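Local structure of chitinase A (Cycas revoluta, 4MNK) at residues 41-46 / 96-101; 88-93 / 129-134. The protein probably hydrolyses chitin, as a class V chitinase of glycosyl hydrolase family 18, and binds N-acetylglucosamine oligomers. All blocks are in the same frame, centred on the assembly; numbering follows the deposited sequence.

Interaction 1: 41-46 / 96-101; sequences PTFEVR and RQRFVK
R98 reaches from helix 93-110 to two backbone carbonyls of the loop after strand 30-36. Its hydrogen bonds are unequal: NE of R98 gives a short, nearly straight one to T42 O (2.7 Å, 166° at the hydrogen), with the oxygen almost in the guanidinium plane, whereas NH2 of R98 makes a longer, more bent one to P41 O (3.3 Å). A bend at chi3 (-61°) turns the guanidinium edge toward these successive oxygens, beyond the cis peptide bond that precedes P41. The charge of E44 lies near that of R98 without forming a salt bridge. OE2 of E44 lies 3.5 Å from CD of R98, the glutamate running crosswise to the arginine. Through OE1, E44 accepts a hydrogen bond from a water that also donates to R98 O, tying the carboxylate to the helix backbone. Apolar contacts lie deeper. CG2 of V45 packs on CD1 of the F99 ring at 3.3 Å, and CB of F43 sits 4.4 Å from CB of F99. Beside the CB pair, F43 O meets CA of F99 in a CA-H...O contact. Beyond the segments, OG of S102 is hydrogen-bonded to V45 N. The contact thus docks a loop of the TIM barrel on a helix, with an arginine hydrogen-bonded to loop carbonyls on the outer side and apolar side chains packed beneath.

Interaction 2: 88-93 / 129-134; sequences KLNSDA and ENFVKL
N90, at the C-terminal part of helix 80-90, points its side chain into the flank of helix 125-149. At its root, CB of N90 lies 3.6 Å from CB of N130 and equally near N130 O, where the two backbones come closest. With CG beside the backbone N (chi1 -64°), the amide is brought over N130 O toward L134 and F131, CG of N90 being 4.0 Å from N130 O. There the amide divides. OD1 of N90 lies against the leucine, 3.3 Å from CD2 of L134. ND2 of N90 turns to F131, 3.7 Å from CD2 of that ring; the two side chains extend in the same direction, amide and ring planes 27° apart. The N90 side chain also touches Y119 of strand 114-119, whose ring meets that of F131 edge-to-face. N130 answers from the other helix: its CB approaches N90 O at 3.4 Å, while its ND2 lies over CA and CB of S91. On the inner side, CD2 of L89 meets CD1 of L134 at 4.1 Å. Putting an alanine at N90 would probably leave a gap against L134 and F131, which would lose the amide atoms now packed on them. No hydrogen bond joins the two segments, so neighbouring barrel helices meet here by close fit, polar amides included, while N90 O probably accepts a hydrogen bond from NH1 of R96, on the intervening helix 93-110.

How the interactions relate
From the N terminus, the chain leaves strand 30-36 through 41-46, passes strand 70-77 and helix 80-90, whose last turn carries part of 88-93, and then enters helix 93-110 with 96-101. There interaction 1 closes a loop of 49 intervening residues. Interaction 2 has already opened at 88-93 and closes at 129-134, after strand 114-119, so the two loops cross rather than nest. Their centres lie 12 Å apart and they touch directly, L89 of interaction 2 packing against both F43 and F99 of interaction 1. Together they tie one loop and three successive helices, 80-90, 93-110 and 125-149, together on the same side of the barrel.

Interaction 1: 41-46 / 96-101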
loop_
_atom_site.group_PDB
_atom_site.type_symbol
_atom_site.label_atom_id
_atom_site.label_comp_id
_atom_site.label_asym_id
_atom_site.label_seq_id
_atom_site.Cartn_x
_atom_site.Cartn_y
_atom_site.Cartn_z
ATOM N N PRO A 41 -21.947 10.751 8.288
ATOM C CA PRO A 41 -22.112 10.080 9.581
ATOM C C PRO A 41 -22.858 8.739 9.554
ATOM O O PRO A 41 -22.880 8.039 10.567
ATOM C CB PRO A 41 -22.919 11.103 10.384
ATOM C CG PRO A 41 -23.782 11.755 9.363
ATOM C CD PRO A 41 -23.002 11.762 8.071
ATOM N N THR A 42 -23.466 8.381 8.423
ATOM C CA THR A 42 -24.220 7.125 8.342
ATOM C C THR A 42 -23.293 5.916 8.277
ATOM O O THR A 42 -23.664 4.818 8.699
ATOM C CB THR A 42 -25.181 7.070 7.130
ATOM O OG1 THR A 42 -24.427 7.063 5.910
ATOM C CG2 THR A 42 -26.158 8.244 7.137
ATOM N N PHE A 43 -22.091 6.129 7.741
ATOM C CA PHE A 43 -21.116 5.055 7.511
ATOM C C PHE A 43 -21.678 3.927 6.653
ATOM O O PHE A 43 -21.339 2.752 6.826
ATOM C CB PHE A 43 -20.498 4.557 8.827
ATOM C CG PHE A 43 -19.661 5.592 9.513
ATOM C CD1 PHE A 43 -20.146 6.281 10.621
ATOM C CD2 PHE A 43 -18.395 5.905 9.028
ATOM C CE1 PHE A 43 -19.373 7.255 11.244
ATOM C CE2 PHE A 43 -17.616 6.874 9.642
ATOM C CZ PHE A 43 -18.105 7.551 10.755
ATOM N N GLU A 44 -22.551 4.314 5.726
ATOM C CA GLU A 44 -22.965 3.443 4.641
ATOM C C GLU A 44 -21.880 3.561 3.579
ATOM O O GLU A 44 -21.890 4.471 2.743
ATOM C CB GLU A 44 -24.343 3.844 4.101
ATOM C CG GLU A 44 -25.453 3.923 5.157
ATOM C CD GLU A 44 -25.859 2.575 5.732
ATOM O OE1 GLU A 44 -25.688 1.544 5.047
ATOM O OE2 GLU A 44 -26.369 2.553 6.873
ATOM N N VAL A 45 -20.918 2.645 3.658
ATOM C CA VAL A 45 -19.724 2.660 2.816
ATOM C C VAL A 45 -20.105 2.601 1.337
ATOM O O VAL A 45 -21.029 1.883 0.954
ATOM C CB VAL A 45 -18.765 1.508 3.206
ATOM C CG1 VAL A 45 -17.546 1.450 2.293
ATOM C CG2 VAL A 45 -18.320 1.672 4.645
ATOM N N ARG A 46 -19.399 3.377 0.520
ATOM C CA ARG A 46 -19.724 3.523 -0.898
ATOM C C ARG A 46 -18.496 3.978 -1.682
ATOM O O ARG A 46 -17.569 4.548 -1.113
ATOM C CB ARG A 46 -20.844 4.558 -1.064
ATOM C CG ARG A 46 -20.452 5.957 -0.605
ATOM C CD ARG A 46 -21.586 6.945 -0.733
ATOM N NE ARG A 46 -21.114 8.307 -0.509
ATOM C CZ ARG A 46 -21.898 9.381 -0.467
ATOM N NH1 ARG A 46 -21.364 10.576 -0.263
ATOM N NH2 ARG A 46 -23.210 9.263 -0.630
ATOM N N ARG A 96 -20.518 1.091 13.709
ATOM C CA ARG A 96 -19.722 -0.076 13.312
ATOM C C ARG A 96 -20.592 -1.121 12.621
ATOM O O ARG A 96 -20.179 -1.718 11.628
ATOM C CB ARG A 96 -18.996 -0.698 14.509
ATOM C CG ARG A 96 -17.926 0.194 15.137
ATOM C CD ARG A 96 -16.943 -0.609 15.983
ATOM N NE ARG A 96 -17.616 -1.472 16.952
ATOM C CZ ARG A 96 -17.888 -1.135 18.209
ATOM N NH1 ARG A 96 -17.542 0.056 18.687
ATOM N NH2 ARG A 96 -18.509 -2.002 18.998
ATOM N N GLN A 97 -21.801 -1.328 13.140
ATOM C CA GLN A 97 -22.749 -2.273 12.546
ATOM C C GLN A 97 -23.128 -1.857 11.120
ATOM O O GLN A 97 -23.153 -2.692 10.212
ATOM C CB GLN A 97 -23.993 -2.409 13.431
ATOM C CG GLN A 97 -24.889 -3.605 13.108
ATOM C CD GLN A 97 -25.889 -3.915 14.217
ATOM O OE1 GLN A 97 -26.017 -3.167 15.190
ATOM N NE2 GLN A 97 -26.601 -5.028 14.073
ATOM N N ARG A 98 -23.407 -0.568 10.929
ATOM C CA ARG A 98 -23.756 -0.039 9.611
ATOM C C ARG A 98 -22.588 -0.168 8.633
ATOM O O ARG A 98 -22.786 -0.532 7.473
ATOM C CB ARG A 98 -24.230 1.417 9.703
ATOM C CG ARG A 98 -25.495 1.609 10.542
ATOM C CD ARG A 98 -26.123 2.980 10.340
ATOM N NE ARG A 98 -25.233 4.076 10.723
ATOM C CZ ARG A 98 -25.106 4.560 11.956
ATOM N NH1 ARG A 98 -25.806 4.046 12.961
ATOM N NH2 ARG A 98 -24.269 5.562 12.188
ATOM N N PHE A 99 -21.377 0.113 9.115
ATOM C CA PHE A 99 -20.157 -0.012 8.318
ATOM C C PHE A 99 -19.940 -1.454 7.867
ATOM O O PHE A 99 -19.655 -1.709 6.700
ATOM C CB PHE A 99 -18.945 0.474 9.120
ATOM C CG PHE A 99 -17.623 0.292 8.412
ATOM C CD1 PHE A 99 -17.042 1.347 7.715
ATOM C CD2 PHE A 99 -16.949 -0.926 8.453
ATOM C CE1 PHE A 99 -15.814 1.192 7.066
ATOM C CE2 PHE A 99 -15.724 -1.092 7.803
ATOM C CZ PHE A 99 -15.160 -0.030 7.109
ATOM N N VAL A 100 -20.067 -2.388 8.804
ATOM C CA VAL A 100 -19.818 -3.799 8.523
ATOM C C VAL A 100 -20.801 -4.328 7.472
ATOM O O VAL A 100 -20.388 -4.957 6.491
ATOM C CB VAL A 100 -19.841 -4.634 9.827
ATOM C CG1 VAL A 100 -19.970 -6.113 9.533
ATOM C CG2 VAL A 100 -18.585 -4.362 10.647
ATOM N N LYS A 101 -22.087 -4.036 7.663
ATOM C CA LYS A 101 -23.134 -4.479 6.744
ATOM C C LYS A 101 -22.949 -3.877 5.349
ATOM O O LYS A 101 -23.025 -4.591 4.343
ATOM C CB LYS A 101 -24.517 -4.127 7.298
ATOM C CG LYS A 101 -25.684 -4.587 6.434
ATOM C CD LYS A 101 -27.015 -4.167 7.045
ATOM C CE LYS A 101 -28.192 -4.646 6.209
ATOM N NZ LYS A 101 -28.337 -6.129 6.228
HETATM O O HOH W 1 -25.468 -0.525 6.685
#

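Interaction 2: 88-93 / 129-134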
loop_
_atom_site.group_PDB
_atom_site.type_symbol
_atom_site.label_atom_id
_atom_site.label_comp_id
_atom_site.label_asym_id
_atom_site.label_seq_id
_atom_site.Cartn_x
_atom_site.Cartn_y
_atom_site.Cartn_z
ATOM N N LYS A 88 -14.103 8.263 14.608
ATOM C CA LYS A 88 -15.509 8.502 14.952
ATOM C C LYS A 88 -16.321 7.215 14.855
ATOM O O LYS A 88 -17.085 6.876 15.764
ATOM C CB LYS A 88 -16.122 9.570 14.044
ATOM C CG LYS A 88 -15.691 10.991 14.369
ATOM C CD LYS A 88 -16.434 12.024 13.529
ATOM C CE LYS A 88 -15.918 12.070 12.098
ATOM N NZ LYS A 88 -16.597 13.120 11.290
ATOM N N LEU A 89 -16.140 6.503 13.745
ATOM C CA LEU A 89 -16.819 5.240 13.489
ATOM C C LEU A 89 -16.600 4.218 14.597
ATOM O O LEU A 89 -17.555 3.649 15.128
ATOM C CB LEU A 89 -16.329 4.654 12.161
ATOM C CG LEU A 89 -16.643 3.187 11.861
ATOM C CD1 LEU A 89 -18.134 2.947 11.731
ATOM C CD2 LEU A 89 -15.915 2.759 10.604
ATOM N N ASN A 90 -15.336 3.988 14.938
ATOM C CA ASN A 90 -14.979 2.841 15.763
ATOM C C ASN A 90 -15.440 2.950 17.215
ATOM O O ASN A 90 -15.533 1.944 17.914
ATOM C CB ASN A 90 -13.477 2.556 15.668
ATOM C CG ASN A 90 -13.044 2.154 14.266
ATOM O OD1 ASN A 90 -13.864 1.750 13.440
ATOM N ND2 ASN A 90 -11.747 2.263 13.994
ATOM N N SER A 91 -15.750 4.171 17.650
ATOM C CA SER A 91 -16.227 4.424 19.010
ATOM C C SER A 91 -17.743 4.235 19.159
ATOM O O SER A 91 -18.269 4.262 20.273
ATOM C CB SER A 91 -15.824 5.836 19.446
ATOM O OG SER A 91 -16.120 6.065 20.813
ATOM N N ASP A 92 -18.432 4.033 18.038
ATOM C CA ASP A 92 -19.894 4.005 17.990
ATOM C C ASP A 92 -20.360 2.628 17.501
ATOM O O ASP A 92 -20.254 2.313 16.315
ATOM C CB ASP A 92 -20.358 5.126 17.046
ATOM C CG ASP A 92 -21.876 5.283 16.967
ATOM O OD1 ASP A 92 -22.312 6.415 16.667
ATOM O OD2 ASP A 92 -22.630 4.307 17.166
ATOM N N ALA A 93 -20.873 1.813 18.422
ATOM C CA ALA A 93 -21.293 0.439 18.117
ATOM C C ALA A 93 -22.308 0.350 16.977
ATOM O O ALA A 93 -22.206 -0.530 16.119
ATOM C CB ALA A 93 -21.834 -0.246 19.367
ATOM N N GLU A 129 -7.863 -0.152 20.331
ATOM C CA GLU A 129 -8.909 -0.914 21.016
ATOM C C GLU A 129 -10.229 -0.891 20.251
ATOM O O GLU A 129 -10.890 -1.921 20.098
ATOM C CB GLU A 129 -9.116 -0.385 22.437
ATOM C CG GLU A 129 -7.997 -0.743 23.405
ATOM C CD GLU A 129 -8.066 0.020 24.722
ATOM O OE1 GLU A 129 -8.977 0.857 24.903
ATOM O OE2 GLU A 129 -7.190 -0.219 25.581
ATOM N N ASN A 130 -10.609 0.286 19.762
ATOM C CA ASN A 130 -11.859 0.420 19.023
ATOM C C ASN A 130 -11.784 -0.172 17.616
ATOM O O ASN A 130 -12.779 -0.689 17.104
ATOM C CB ASN A 130 -12.322 1.876 18.997
ATOM C CG ASN A 130 -12.766 2.378 20.367
ATOM O OD1 ASN A 130 -12.950 1.597 21.307
ATOM N ND2 ASN A 130 -12.950 3.685 20.480
ATOM N N PHE A 131 -10.604 -0.099 17.001
ATOM C CA PHE A 131 -10.365 -0.725 15.699
ATOM C C PHE A 131 -10.475 -2.246 15.810
ATOM O O PHE A 131 -11.040 -2.894 14.930
ATOM C CB PHE A 131 -8.995 -0.305 15.153
ATOM C CG PHE A 131 -8.750 -0.676 13.707
ATOM C CD1 PHE A 131 -7.503 -1.149 13.318
ATOM C CD2 PHE A 131 -9.741 -0.530 12.735
ATOM C CE1 PHE A 131 -7.239 -1.478 11.987
ATOM C CE2 PHE A 131 -9.486 -0.863 11.399
ATOM C CZ PHE A 131 -8.231 -1.336 11.030
ATOM N N VAL A 132 -9.954 -2.800 16.905
ATOM C CA VAL A 132 -10.119 -4.221 17.228
ATOM C C VAL A 132 -11.601 -4.625 17.223
ATOM O O VAL A 132 -11.958 -5.664 16.666
ATOM C CB VAL A 132 -9.433 -4.576 18.583
ATOM C CG1 VAL A 132 -9.981 -5.872 19.183
ATOM C CG2 VAL A 132 -7.923 -4.658 18.410
ATOM N N LYS A 133 -12.458 -3.797 17.825
ATOM C CA LYS A 133 -13.901 -4.054 17.843
ATOM C C LYS A 133 -14.461 -4.109 16.423
ATOM O O LYS A 133 -15.172 -5.046 16.074
ATOM C CB LYS A 133 -14.645 -2.996 18.662
ATOM C CG LYS A 133 -14.289 -2.961 20.144
ATOM C CD LYS A 133 -15.035 -1.842 20.858
ATOM C CE LYS A 133 -14.460 -1.573 22.237
ATOM N NZ LYS A 133 -15.172 -0.452 22.913
ATOM N N LEU A 134 -14.124 -3.111 15.606
ATOM C CA LEU A 134 -14.592 -3.064 14.219
ATOM C C LEU A 134 -14.175 -4.305 13.435
ATOM O O LEU A 134 -15.004 -4.951 12.789
ATOM C CB LEU A 134 -14.082 -1.807 13.502
ATOM C CG LEU A 134 -14.581 -1.627 12.060
ATOM C CD1 LEU A 134 -15.994 -1.048 12.045
ATOM C CD2 LEU A 134 -13.623 -0.756 11.253
#